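Local coordinates for cobalamin biosynthesis protein CobN (Mycobacterium tuberculosis, PDB 7C6O) that probably catalyses cobalt insertion into hydrogenobyrinic acid a,c-diamide, as the large catalytic subunit of cobaltochelatase in cobalamin biosynthesis, at residues L371-Y376 / V553-H558; V387-P392 / G700-G705; L586-L591 / A605-V610; D611-P616 / L836-N841; K1138-M1143 / R1179-E1184. One frame throughout, in Å; residues are numbered along the deposited sequence. Where two conformers were deposited one is given.

Contact 1 of 5, residues L371-Y376 / V553-H558; sequences LVFSAY and VHLGKH
L371 and V553 begin the close-packed end of this contact, where two strands run parallel. V372 N gives a nearly straight hydrogen bond (169°) to V553 O at 2.9 Å. V372 O then takes one from L555 N at 3.1 Å. The side chains of L371, F373, V553 and L555 lie on one face of the sheet. There L371 CD1 lies 3.7 Å from V553 CG1 and 3.6 Å from L555 CG. L555 CD1 meets the F373 ring obliquely, 3.7 Å from F373 CE2. V372 and H554 share the other face. V372 O sits over the centre of one face of the H554 ring.

The H554 ring swings toward S374 because its CG is anti to the backbone N (chi1 -165°). S374 OG meets its edge in plane and is hydrogen-bonded to H554 NE2 at 2.7 Å. Past this point the two segments part. Water 1 bridges them, accepting from S374 N and donating to L555 O. S374 OG also lies 2.9 Å from H558 O, at best a weak bond, since its one proton has H554 NE2 as another possible acceptor. H558, which follows a cis peptide, is partly exposed.

The pair lies inside a mixed sheet. Strand 503-507 borders L371 and F373, and strand 586-591 borders V553. Helix 391-405 covers the leucine face through L398 and A395.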
# COMPACT_ATOMS: atom_id res chain seq x y z
N LEU A 371 -22.04 -0.92 7.99
CA LEU A 371 -20.92 -1.76 8.40
C LEU A 371 -20.79 -2.89 7.38
O LEU A 371 -21.67 -3.76 7.30
CB LEU A 371 -21.14 -2.31 9.81
CG LEU A 371 -19.98 -2.97 10.55
CD1 LEU A 371 -18.85 -1.98 10.76
CD2 LEU A 371 -20.44 -3.54 11.88
N VAL A 372 -19.72 -2.86 6.58
CA VAL A 372 -19.55 -3.77 5.45
C VAL A 372 -18.44 -4.77 5.77
O VAL A 372 -17.35 -4.37 6.20
CB VAL A 372 -19.26 -3.01 4.15
CG1 VAL A 372 -19.07 -3.98 2.99
CG2 VAL A 372 -20.37 -2.02 3.86
N PHE A 373 -18.72 -6.05 5.54
CA PHE A 373 -17.77 -7.13 5.79
C PHE A 373 -17.25 -7.68 4.46
O PHE A 373 -18.01 -7.85 3.51
CB PHE A 373 -18.43 -8.27 6.58
CG PHE A 373 -18.84 -7.89 7.97
CD1 PHE A 373 -19.94 -7.07 8.19
CD2 PHE A 373 -18.15 -8.38 9.06
CE1 PHE A 373 -20.32 -6.73 9.47
CE2 PHE A 373 -18.53 -8.04 10.35
CZ PHE A 373 -19.61 -7.22 10.55
N SER A 374 -15.95 -7.97 4.42
CA SER A 374 -15.37 -8.65 3.27
C SER A 374 -15.91 -10.08 3.17
O SER A 374 -16.37 -10.66 4.15
CB SER A 374 -13.84 -8.68 3.37
OG SER A 374 -13.30 -7.38 3.51
N ALA A 375 -15.83 -10.64 1.97
CA ALA A 375 -16.33 -11.98 1.71
C ALA A 375 -15.36 -12.74 0.81
O ALA A 375 -14.41 -12.17 0.27
CB ALA A 375 -17.72 -11.94 1.05
N TYR A 376 -15.62 -14.03 0.66
CA TYR A 376 -14.83 -14.93 -0.18
C TYR A 376 -13.35 -14.92 0.20
O TYR A 376 -12.49 -14.71 -0.65
CB TYR A 376 -14.99 -14.56 -1.66
N VAL A 553 -18.27 1.97 7.22
CA VAL A 553 -17.17 1.37 7.95
C VAL A 553 -16.93 -0.02 7.36
O VAL A 553 -17.83 -0.87 7.41
CB VAL A 553 -17.45 1.28 9.46
CG1 VAL A 553 -16.28 0.62 10.18
CG2 VAL A 553 -17.72 2.67 10.03
N HIS A 554 -15.75 -0.24 6.79
CA HIS A 554 -15.38 -1.56 6.30
C HIS A 554 -14.43 -2.22 7.30
O HIS A 554 -13.41 -1.63 7.67
CB HIS A 554 -14.72 -1.49 4.93
CG HIS A 554 -14.64 -2.83 4.25
ND1 HIS A 554 -15.51 -3.20 3.24
CD2 HIS A 554 -13.84 -3.90 4.47
CE1 HIS A 554 -15.23 -4.43 2.85
NE2 HIS A 554 -14.22 -4.88 3.58
N LEU A 555 -14.76 -3.44 7.70
CA LEU A 555 -14.07 -4.10 8.81
C LEU A 555 -12.92 -4.96 8.30
O LEU A 555 -13.13 -6.04 7.76
CB LEU A 555 -15.06 -4.93 9.62
CG LEU A 555 -15.90 -4.09 10.58
CD1 LEU A 555 -16.79 -4.97 11.43
CD2 LEU A 555 -15.00 -3.22 11.44
N GLY A 556 -11.69 -4.47 8.50
CA GLY A 556 -10.51 -5.30 8.36
C GLY A 556 -9.99 -5.41 6.94
O GLY A 556 -10.66 -5.10 5.95
N LYS A 557 -8.75 -5.91 6.84
CA LYS A 557 -8.07 -6.07 5.57
C LYS A 557 -8.47 -7.38 4.91
O LYS A 557 -8.23 -8.46 5.47
CB LYS A 557 -6.55 -6.03 5.78
CG LYS A 557 -5.72 -6.28 4.53
CD LYS A 557 -5.16 -7.69 4.47
CE LYS A 557 -4.22 -7.85 3.28
NZ LYS A 557 -3.83 -9.27 3.06
N HIS A 558 -9.08 -7.32 3.72
CA HIS A 558 -9.56 -6.09 3.07
C HIS A 558 -10.71 -6.45 2.14
O HIS A 558 -10.93 -7.62 1.85
CB HIS A 558 -8.45 -5.38 2.27
CG HIS A 558 -7.81 -6.24 1.22
ND1 HIS A 558 -6.50 -6.64 1.28
CD2 HIS A 558 -8.31 -6.77 0.08
CE1 HIS A 558 -6.21 -7.38 0.23
NE2 HIS A 558 -7.29 -7.47 -0.52
O HOH W 1 -14.58 -8.13 7.02

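Contact 2 of 5, residues V387-P392 / G700-G705; sequences VGLDTP and GLHILG
A chi1 of -174° turns the L389 side chain to lie beside its own carbonyl carbon, and chi2 of 70° then directs CD1 at the loop 700-705. CD1 comes to 3.3 Å from H702 O. It also meets the H702 ring obliquely, 4.0 Å from H702 CD2. The L389 branch thus packs over the polar backbone of the loop, and L704 CD1 lies a little farther along it. D390 has the same kind of first torsion (chi1 -172°). Its CB touches L701 CB and I703 CG1, each at 4.0 Å.

Two backbone hydrogen bonds set the spacing. H702 N donates to G388 O at 3.0 Å, and D390 N donates to H702 O at 2.8 Å, the donor lying in the carbonyl plane. Together they form a single bridge between L389 and H702. Segment 387-392 does not go on as a strand. D390 is the centre of an inverse gamma turn and the N-cap of helix 391-405. Its OD1 caps A393 N, and its OD2 is hydrogen-bonded to H1135 ND1. The carboxylate is therefore used by the helix start and by a distant loop, while only its CB leans on loop 700-705.

H702 is held in turn from beyond the contact. Its NE2 is hydrogen-bonded to E807 OE1, which also takes G705 N, and its ring lies nearly parallel to that of H612. L701 CD2 closes over G388, 4.1 Å from G388 O.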
# COMPACT_ATOMS: atom_id res chain seq x y z
N VAL A 387 -7.28 -9.96 8.03
CA VAL A 387 -6.00 -10.57 8.39
C VAL A 387 -5.63 -10.18 9.82
O VAL A 387 -5.62 -8.99 10.17
CB VAL A 387 -4.92 -10.16 7.39
CG1 VAL A 387 -3.55 -10.58 7.88
CG2 VAL A 387 -5.21 -10.80 6.04
N GLY A 388 -5.33 -11.18 10.64
CA GLY A 388 -4.95 -10.99 12.02
C GLY A 388 -6.03 -10.50 12.95
O GLY A 388 -5.76 -10.29 14.14
N LEU A 389 -7.26 -10.32 12.47
CA LEU A 389 -8.31 -9.66 13.23
C LEU A 389 -9.47 -10.61 13.49
O LEU A 389 -9.90 -11.34 12.59
CB LEU A 389 -8.82 -8.42 12.48
CG LEU A 389 -9.82 -7.51 13.19
CD1 LEU A 389 -9.15 -6.77 14.33
CD2 LEU A 389 -10.45 -6.53 12.20
N ASP A 390 -9.96 -10.60 14.73
CA ASP A 390 -11.22 -11.27 15.07
C ASP A 390 -12.34 -10.33 14.65
O ASP A 390 -12.80 -9.48 15.42
CB ASP A 390 -11.27 -11.60 16.56
CG ASP A 390 -12.47 -12.47 16.94
OD1 ASP A 390 -13.50 -12.44 16.23
OD2 ASP A 390 -12.39 -13.17 17.97
N THR A 391 -12.79 -10.49 13.41
CA THR A 391 -13.81 -9.60 12.86
C THR A 391 -15.13 -9.65 13.62
O THR A 391 -15.68 -8.57 13.91
CB THR A 391 -14.02 -9.91 11.37
OG1 THR A 391 -12.84 -10.52 10.84
CG2 THR A 391 -14.33 -8.64 10.59
N PRO A 392 -15.69 -10.81 13.97
CA PRO A 392 -16.96 -10.79 14.72
C PRO A 392 -16.84 -10.14 16.09
O PRO A 392 -17.72 -9.35 16.47
CB PRO A 392 -17.33 -12.27 14.82
CG PRO A 392 -16.63 -12.92 13.67
CD PRO A 392 -15.33 -12.19 13.58
N GLY A 700 -3.41 -16.00 19.06
CA GLY A 700 -4.75 -15.46 19.14
C GLY A 700 -4.97 -14.50 17.98
O GLY A 700 -4.17 -14.44 17.04
N LEU A 701 -6.07 -13.77 18.04
CA LEU A 701 -6.39 -12.76 17.05
C LEU A 701 -6.63 -11.44 17.76
O LEU A 701 -7.06 -11.41 18.92
CB LEU A 701 -7.62 -13.14 16.22
CG LEU A 701 -7.52 -14.44 15.42
CD1 LEU A 701 -8.84 -14.77 14.76
CD2 LEU A 701 -6.41 -14.34 14.39
N HIS A 702 -6.36 -10.34 17.07
CA HIS A 702 -6.58 -9.03 17.67
C HIS A 702 -8.07 -8.71 17.69
O HIS A 702 -8.80 -9.03 16.75
CB HIS A 702 -5.83 -7.94 16.91
CG HIS A 702 -5.99 -6.58 17.52
ND1 HIS A 702 -5.57 -6.28 18.79
CD2 HIS A 702 -6.55 -5.44 17.03
CE1 HIS A 702 -5.85 -5.02 19.07
NE2 HIS A 702 -6.45 -4.49 18.01
N ILE A 703 -8.51 -8.08 18.78
CA ILE A 703 -9.85 -7.53 18.89
C ILE A 703 -9.73 -6.02 18.95
O ILE A 703 -8.96 -5.49 19.76
CB ILE A 703 -10.59 -8.08 20.13
CG1 ILE A 703 -10.76 -9.59 20.03
CG2 ILE A 703 -11.95 -7.41 20.28
CD1 ILE A 703 -11.44 -10.20 21.24
N LEU A 704 -10.46 -5.34 18.08
CA LEU A 704 -10.36 -3.89 17.95
C LEU A 704 -10.52 -3.21 19.30
O LEU A 704 -11.48 -3.48 20.04
CB LEU A 704 -11.43 -3.39 16.97
CG LEU A 704 -11.10 -2.27 15.99
CD1 LEU A 704 -9.85 -2.60 15.20
CD2 LEU A 704 -12.27 -2.04 15.06
N GLY A 705 -9.56 -2.35 19.65
CA GLY A 705 -9.61 -1.60 20.88
C GLY A 705 -9.13 -2.33 22.12
O GLY A 705 -9.15 -1.74 23.21

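Contact 3 of 5, residues L586-L591 / A605-V610; sequences LIYPFL and AHAVLV
Y588 and L609 lie side by side and point the same way across two parallel strands. The strands belong to the beta-alpha-beta crossover made of strand 586-591, helix 595-604 and strand 608-612. L609 CD2 packs on Y588 CB at 3.7 Å. The same methyl meets the F590 ring obliquely, 4.1 Å from F590 CD2. F590 turns its edge to the Y588 ring: F590 CE2 stands 3.7 Å above the plane of that ring, offset toward the rim. A607 CB comes instead to the edge of the Y588 ring. The phenol end points away from the neighbouring strand, and Y588 OH is hydrogen-bonded to E562 and to G559 N.

The other face carries I587, P589, V608 and V610. Here I587 and V610 lie side by side, their CG2 atoms 4.1 Å apart. At the start of the strand, L586 CD2 touches both A605 CB and A607 CB, 3.8 Å from each.

Four backbone hydrogen bonds tie the strands, the first from V608 N to L586 O. P589 sits within this ladder and makes a CA-H...O contact, its CA 3.1 Å from V610 O. Water 2 accepts from L586 N at 2.9 Å and donates to H606 O.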
# COMPACT_ATOMS: atom_id res chain seq x y z
N LEU A 586 -15.58 6.81 3.94
CA LEU A 586 -15.17 5.43 4.19
C LEU A 586 -14.16 5.40 5.33
O LEU A 586 -13.08 6.00 5.22
CB LEU A 586 -14.59 4.79 2.93
CG LEU A 586 -14.01 3.37 3.05
CD1 LEU A 586 -15.07 2.39 3.52
CD2 LEU A 586 -13.40 2.92 1.72
N ILE A 587 -14.51 4.71 6.41
CA ILE A 587 -13.65 4.53 7.57
C ILE A 587 -13.28 3.05 7.64
O ILE A 587 -14.15 2.18 7.51
CB ILE A 587 -14.36 4.99 8.86
CG1 ILE A 587 -14.77 6.46 8.72
CG2 ILE A 587 -13.46 4.79 10.07
CD1 ILE A 587 -15.85 6.89 9.68
N TYR A 588 -11.99 2.77 7.83
CA TYR A 588 -11.42 1.48 7.45
C TYR A 588 -10.40 1.01 8.48
O TYR A 588 -9.20 1.28 8.35
CB TYR A 588 -10.78 1.59 6.07
CG TYR A 588 -10.85 0.36 5.18
CD1 TYR A 588 -10.78 -0.93 5.71
CD2 TYR A 588 -10.97 0.49 3.80
CE1 TYR A 588 -10.83 -2.04 4.89
CE2 TYR A 588 -11.02 -0.61 2.98
CZ TYR A 588 -10.95 -1.87 3.52
OH TYR A 588 -11.01 -2.96 2.68
N PRO A 589 -10.85 0.30 9.52
CA PRO A 589 -9.89 -0.35 10.42
C PRO A 589 -8.98 -1.29 9.63
O PRO A 589 -9.45 -2.08 8.81
CB PRO A 589 -10.78 -1.11 11.41
CG PRO A 589 -12.07 -0.34 11.39
CD PRO A 589 -12.24 0.15 9.98
N PHE A 590 -7.68 -1.20 9.87
CA PHE A 590 -6.73 -1.85 8.98
C PHE A 590 -5.48 -2.27 9.73
O PHE A 590 -4.95 -1.51 10.54
CB PHE A 590 -6.35 -0.92 7.82
CG PHE A 590 -6.22 -1.63 6.51
CD1 PHE A 590 -5.06 -2.32 6.20
CD2 PHE A 590 -7.26 -1.63 5.60
CE1 PHE A 590 -4.94 -2.99 5.00
CE2 PHE A 590 -7.15 -2.30 4.40
CZ PHE A 590 -5.99 -2.97 4.10
N LEU A 591 -5.00 -3.47 9.43
CA LEU A 591 -3.83 -4.02 10.11
C LEU A 591 -2.59 -3.16 9.85
O LEU A 591 -2.30 -2.80 8.71
CB LEU A 591 -3.59 -5.45 9.65
CG LEU A 591 -2.40 -6.19 10.26
CD1 LEU A 591 -2.51 -6.27 11.78
CD2 LEU A 591 -2.29 -7.59 9.65
N ALA A 605 -10.21 4.73 -2.86
CA ALA A 605 -11.53 4.82 -2.24
C ALA A 605 -11.55 5.85 -1.12
O ALA A 605 -12.35 5.73 -0.18
CB ALA A 605 -11.98 3.45 -1.72
N HIS A 606 -10.69 6.87 -1.21
CA HIS A 606 -10.55 7.96 -0.24
C HIS A 606 -10.72 7.53 1.21
O HIS A 606 -11.31 8.25 2.02
CB HIS A 606 -11.52 9.11 -0.56
CG HIS A 606 -12.96 8.70 -0.62
ND1 HIS A 606 -13.60 8.41 -1.80
CD2 HIS A 606 -13.89 8.55 0.36
CE1 HIS A 606 -14.86 8.09 -1.55
NE2 HIS A 606 -15.06 8.17 -0.25
N ALA A 607 -10.19 6.36 1.56
CA ALA A 607 -10.44 5.80 2.88
C ALA A 607 -9.70 6.57 3.97
O ALA A 607 -8.59 7.06 3.76
CB ALA A 607 -10.03 4.33 2.92
N VAL A 608 -10.34 6.68 5.13
CA VAL A 608 -9.68 7.09 6.36
C VAL A 608 -9.40 5.82 7.14
O VAL A 608 -10.32 5.20 7.70
CB VAL A 608 -10.53 8.07 7.18
CG1 VAL A 608 -9.86 8.37 8.52
CG2 VAL A 608 -10.78 9.35 6.40
N LEU A 609 -8.14 5.39 7.18
CA LEU A 609 -7.78 4.20 7.93
C LEU A 609 -7.75 4.50 9.42
O LEU A 609 -7.44 5.62 9.85
CB LEU A 609 -6.41 3.67 7.50
CG LEU A 609 -6.17 3.39 6.01
CD1 LEU A 609 -4.81 2.77 5.82
CD2 LEU A 609 -7.27 2.51 5.43
N VAL A 610 -8.09 3.50 10.22
CA VAL A 610 -7.82 3.49 11.65
C VAL A 610 -7.05 2.20 11.90
O VAL A 610 -7.64 1.13 12.01
CB VAL A 610 -9.10 3.54 12.50
CG1 VAL A 610 -8.74 3.55 13.99
CG2 VAL A 610 -9.93 4.75 12.14
O HOH W 2 -13.50 8.87 3.61

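Contact 4 of 5, residues D611-P616 / L836-N841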
# COMPACT_ATOMS: atom_id res chain seq x y z
N ASP A 611 -5.72 2.29 11.95
CA ASP A 611 -4.98 1.04 11.94
C ASP A 611 -5.07 0.37 13.31
O ASP A 611 -5.36 1.00 14.33
CB ASP A 611 -3.53 1.24 11.49
CG ASP A 611 -2.70 2.13 12.40
OD1 ASP A 611 -3.15 2.50 13.50
OD2 ASP A 611 -1.57 2.46 12.00
N HIS A 612 -4.87 -0.95 13.31
CA HIS A 612 -5.04 -1.74 14.51
C HIS A 612 -3.85 -2.65 14.73
O HIS A 612 -3.07 -2.94 13.81
CB HIS A 612 -6.35 -2.55 14.49
CG HIS A 612 -6.38 -3.66 13.47
ND1 HIS A 612 -5.69 -4.83 13.63
CD2 HIS A 612 -7.06 -3.77 12.30
CE1 HIS A 612 -5.92 -5.62 12.59
NE2 HIS A 612 -6.75 -5.00 11.77
N LEU A 613 -3.72 -3.12 15.97
CA LEU A 613 -2.56 -3.87 16.40
C LEU A 613 -2.48 -5.22 15.70
O LEU A 613 -3.47 -5.78 15.23
CB LEU A 613 -2.60 -4.06 17.92
CG LEU A 613 -1.33 -4.55 18.61
CD1 LEU A 613 -0.18 -3.58 18.38
CD2 LEU A 613 -1.58 -4.74 20.09
N ILE A 614 -1.25 -5.73 15.62
CA ILE A 614 -0.99 -7.09 15.15
C ILE A 614 -1.64 -8.08 16.12
O ILE A 614 -1.92 -7.72 17.27
CB ILE A 614 0.52 -7.34 15.02
CG1 ILE A 614 1.19 -7.26 16.39
CG2 ILE A 614 1.14 -6.34 14.05
CD1 ILE A 614 2.60 -7.80 16.42
N PRO A 615 -1.89 -9.32 15.71
CA PRO A 615 -2.40 -10.32 16.65
C PRO A 615 -1.41 -10.55 17.78
O PRO A 615 -0.21 -10.25 17.63
CB PRO A 615 -2.58 -11.58 15.79
CG PRO A 615 -1.73 -11.34 14.58
CD PRO A 615 -1.77 -9.86 14.35
N PRO A 616 -1.85 -11.08 18.91
CA PRO A 616 -0.90 -11.47 19.96
C PRO A 616 0.05 -12.52 19.42
O PRO A 616 -0.34 -13.41 18.66
CB PRO A 616 -1.80 -12.01 21.07
CG PRO A 616 -3.04 -12.44 20.38
CD PRO A 616 -3.24 -11.45 19.26
N LEU A 836 3.77 1.95 16.23
CA LEU A 836 2.91 2.10 17.39
C LEU A 836 2.98 3.54 17.89
O LEU A 836 4.03 4.19 17.80
CB LEU A 836 3.34 1.14 18.50
CG LEU A 836 3.56 -0.31 18.06
CD1 LEU A 836 4.05 -1.18 19.22
CD2 LEU A 836 2.29 -0.89 17.44
N PRO A 837 1.88 4.10 18.43
CA PRO A 837 0.58 3.45 18.68
C PRO A 837 -0.26 3.23 17.43
O PRO A 837 -0.06 3.89 16.40
CB PRO A 837 -0.11 4.45 19.60
CG PRO A 837 0.40 5.77 19.14
CD PRO A 837 1.86 5.52 18.81
N THR A 838 -1.20 2.30 17.52
CA THR A 838 -2.18 2.11 16.47
C THR A 838 -3.32 3.11 16.66
O THR A 838 -3.22 4.05 17.45
CB THR A 838 -2.67 0.66 16.45
OG1 THR A 838 -3.15 0.30 17.75
CG2 THR A 838 -1.54 -0.28 16.05
N GLY A 839 -4.42 2.92 15.94
CA GLY A 839 -5.49 3.89 15.94
C GLY A 839 -5.22 5.10 15.07
O GLY A 839 -5.84 6.15 15.29
N ARG A 840 -4.33 4.99 14.10
CA ARG A 840 -3.92 6.10 13.26
C ARG A 840 -4.16 5.78 11.78
O ARG A 840 -4.20 4.62 11.37
CB ARG A 840 -2.44 6.44 13.49
CG ARG A 840 -2.13 6.86 14.92
CD ARG A 840 -0.68 7.31 15.08
NE ARG A 840 0.26 6.20 14.98
CZ ARG A 840 1.58 6.31 15.12
NH1 ARG A 840 2.13 7.50 15.35
NH2 ARG A 840 2.36 5.25 15.01
N ASN A 841 -4.33 6.84 10.99
CA ASN A 841 -4.51 6.73 9.54
C ASN A 841 -3.12 6.71 8.91
O ASN A 841 -2.57 7.75 8.56
CB ASN A 841 -5.36 7.88 9.03
CG ASN A 841 -5.60 7.82 7.54
OD1 ASN A 841 -5.41 6.78 6.91
ND2 ASN A 841 -6.03 8.93 6.96
O HOH W 3 0.54 3.55 12.96
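The end of strand 608-612 meets loop 836-841, and D611 is gripped by the loop backbone at G839 and R840. D611 N donates to R840 O at 2.8 Å. D611 O accepts from G839 N at 2.7 Å. The side chain adds a third bond, since R840 N reaches D611 OD1 at 2.8 Å along a nearly straight line (176°), from above the carboxylate plane. This approach depends on chi1 of D611, 63°, which sets CG between the backbone N and the carbonyl carbon.

Beyond D611 the contact becomes apolar. T838 CG2 rests against the H612-L613 peptide, 3.6 Å from L613 N. L613 CD1 and L836 CD2 touch at 3.8 Å. From outside, E807 OE2 is hydrogen-bonded to both T838 OG1 and L613 N. P837, after a cis peptide, lays its CD over one face of the R840 guanidinium group. R840 NH2 is hydrogen-bonded to N834 O.

The acid thus binds the peptide backbone of R840 and not its charged end. D611 OD2 stays 5.1 Å from R840 NE. Water 3, 2.6 Å from D611 OD2, probably donates to it and is weakly held by R840 NH2. The charges make no direct salt bridge but may still attract.

Contact 5 of 5, residues K1138-M1143 / R1179-E1184; sequences KGAFEM and RTFMTE
R1179 O is gripped twice by T1183, one helical turn on. T1183 N and T1183 OG1 each donate to it at 2.8 Å, from opposite faces of the carbonyl plane. This stays within helix 1176-1185, on the side turned away from helix 1136-1157. The contact itself is made by apolar groups.

A1140 is its centre. A1140 CB points at the second helix and fits between F1181 and M1182. F1181 CE2 comes to 3.7 Å from A1140 CB, meeting it obliquely. The ring tip reaches on to the first helix, with F1181 CZ 3.7 Å from A1140 N. G1139 C lies at the ring's edge, near its plane; glycine leaves no side chain in the way. On the other flank M1182 folds back. Its chain is bent at chi2 (-69°) and chi3 (-52°), which brings M1182 SD to 3.5 Å from A1140 CB. M1182 CE lies over the same methyl at 3.8 Å. M1143 joins at the border, its SD 4.3 Å from M1182 SD.

Other helices close in around the methionines. M1143 also touches W1128 and M1129 of helix 1126-1132, and M1182 touches L1190 and M1193 of helix 1187-1203. The axes of the two short segments cross at -115° and approach to 9.7 Å. This is a steep helix-helix crossing packed round A1140, in the helical C-terminal part of the chain.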
# COMPACT_ATOMS: atom_id res chain seq x y z
N LYS A 1138 -14.13 -16.72 13.59
CA LYS A 1138 -12.95 -16.28 12.85
C LYS A 1138 -11.77 -17.21 13.08
O LYS A 1138 -10.97 -17.44 12.17
CB LYS A 1138 -12.60 -14.84 13.24
CG LYS A 1138 -11.51 -14.21 12.38
CD LYS A 1138 -11.83 -14.30 10.90
CE LYS A 1138 -10.97 -13.35 10.08
NZ LYS A 1138 -9.53 -13.46 10.43
N GLY A 1139 -11.63 -17.74 14.30
CA GLY A 1139 -10.61 -18.74 14.54
C GLY A 1139 -10.79 -19.97 13.66
O GLY A 1139 -9.83 -20.49 13.09
N ALA A 1140 -12.03 -20.44 13.53
CA ALA A 1140 -12.33 -21.55 12.63
C ALA A 1140 -12.08 -21.16 11.18
O ALA A 1140 -11.60 -21.97 10.38
CB ALA A 1140 -13.77 -22.00 12.82
N PHE A 1141 -12.41 -19.91 10.83
CA PHE A 1141 -12.14 -19.39 9.49
C PHE A 1141 -10.66 -19.50 9.14
O PHE A 1141 -10.30 -19.90 8.02
CB PHE A 1141 -12.61 -17.94 9.41
CG PHE A 1141 -12.38 -17.27 8.08
CD1 PHE A 1141 -11.14 -16.75 7.75
CD2 PHE A 1141 -13.42 -17.13 7.17
CE1 PHE A 1141 -10.92 -16.13 6.53
CE2 PHE A 1141 -13.21 -16.51 5.95
CZ PHE A 1141 -11.96 -16.01 5.63
N GLU A 1142 -9.78 -19.14 10.08
CA GLU A 1142 -8.35 -19.17 9.80
C GLU A 1142 -7.84 -20.59 9.59
O GLU A 1142 -6.94 -20.82 8.78
CB GLU A 1142 -7.58 -18.49 10.93
CG GLU A 1142 -7.88 -17.01 11.09
CD GLU A 1142 -7.40 -16.18 9.91
OE1 GLU A 1142 -6.44 -16.61 9.24
OE2 GLU A 1142 -7.98 -15.10 9.66
N MET A 1143 -8.41 -21.56 10.31
CA MET A 1143 -8.03 -22.95 10.07
C MET A 1143 -8.44 -23.39 8.67
O MET A 1143 -7.65 -24.03 7.96
CB MET A 1143 -8.67 -23.86 11.12
CG MET A 1143 -8.14 -23.66 12.53
SD MET A 1143 -8.96 -24.75 13.71
CE MET A 1143 -8.18 -24.27 15.24
N ARG A 1179 -13.50 -30.72 15.77
CA ARG A 1179 -14.75 -30.87 15.02
C ARG A 1179 -15.92 -30.23 15.76
O ARG A 1179 -16.75 -29.55 15.15
CB ARG A 1179 -15.04 -32.35 14.76
CG ARG A 1179 -16.44 -32.60 14.24
CD ARG A 1179 -16.42 -33.17 12.84
NE ARG A 1179 -16.32 -34.62 12.85
CZ ARG A 1179 -17.32 -35.44 12.54
NH1 ARG A 1179 -18.50 -34.94 12.20
NH2 ARG A 1179 -17.14 -36.75 12.57
N THR A 1180 -16.00 -30.45 17.07
CA THR A 1180 -17.05 -29.82 17.86
C THR A 1180 -16.96 -28.31 17.79
O THR A 1180 -17.98 -27.62 17.64
CB THR A 1180 -16.97 -30.29 19.32
OG1 THR A 1180 -17.27 -31.69 19.39
CG2 THR A 1180 -17.94 -29.52 20.20
N PHE A 1181 -15.75 -27.77 17.90
CA PHE A 1181 -15.56 -26.32 17.79
C PHE A 1181 -15.97 -25.82 16.41
O PHE A 1181 -16.68 -24.81 16.30
CB PHE A 1181 -14.10 -25.97 18.09
CG PHE A 1181 -13.70 -24.61 17.60
CD1 PHE A 1181 -14.12 -23.47 18.26
CD2 PHE A 1181 -12.89 -24.47 16.48
CE1 PHE A 1181 -13.75 -22.21 17.81
CE2 PHE A 1181 -12.51 -23.22 16.03
CZ PHE A 1181 -12.95 -22.09 16.70
N MET A 1182 -15.52 -26.50 15.36
CA MET A 1182 -15.89 -26.10 14.00
C MET A 1182 -17.40 -26.15 13.80
O MET A 1182 -17.98 -25.24 13.19
CB MET A 1182 -15.20 -27.00 12.97
CG MET A 1182 -13.68 -26.91 12.95
SD MET A 1182 -13.03 -25.35 12.32
CE MET A 1182 -13.91 -25.21 10.76
N THR A 1183 -18.05 -27.20 14.30
CA THR A 1183 -19.48 -27.35 14.08
C THR A 1183 -20.27 -26.23 14.76
O THR A 1183 -21.25 -25.72 14.20
CB THR A 1183 -19.94 -28.72 14.58
OG1 THR A 1183 -19.26 -29.74 13.84
CG2 THR A 1183 -21.45 -28.89 14.41
N GLU A 1184 -19.86 -25.83 15.97
CA GLU A 1184 -20.60 -24.81 16.69
C GLU A 1184 -20.34 -23.42 16.13
O GLU A 1184 -21.29 -22.64 15.95
CB GLU A 1184 -20.25 -24.88 18.18
CG GLU A 1184 -20.65 -26.19 18.84
CD GLU A 1184 -20.11 -26.33 20.25
OE1 GLU A 1184 -19.20 -25.56 20.62
OE2 GLU A 1184 -20.60 -27.22 20.99

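How the contacts relate
Contacts 1 and 3 pair strands of one mixed sheet, and contact 4 joins the end of strand 608-612, shared with contact 3, to a loop. Contact 1 hands on to contact 3 through the backbone hydrogen bond from H554 N to I587 O (3.0 Å), their centres 10 Å apart. Contact 2 lies beside the sheet, its centre 12 Å from contact 1 and 11 Å from contact 4, and V387 N reaches K557 O of contact 1 at 3.1 Å. Contact 5 is peripheral, yet K1138 NZ is 3.0 Å from L389 O of contact 2. Its centre is 28 Å from that of contact 3. The sodium ion, at D125 and S127, involves none of the five contacts.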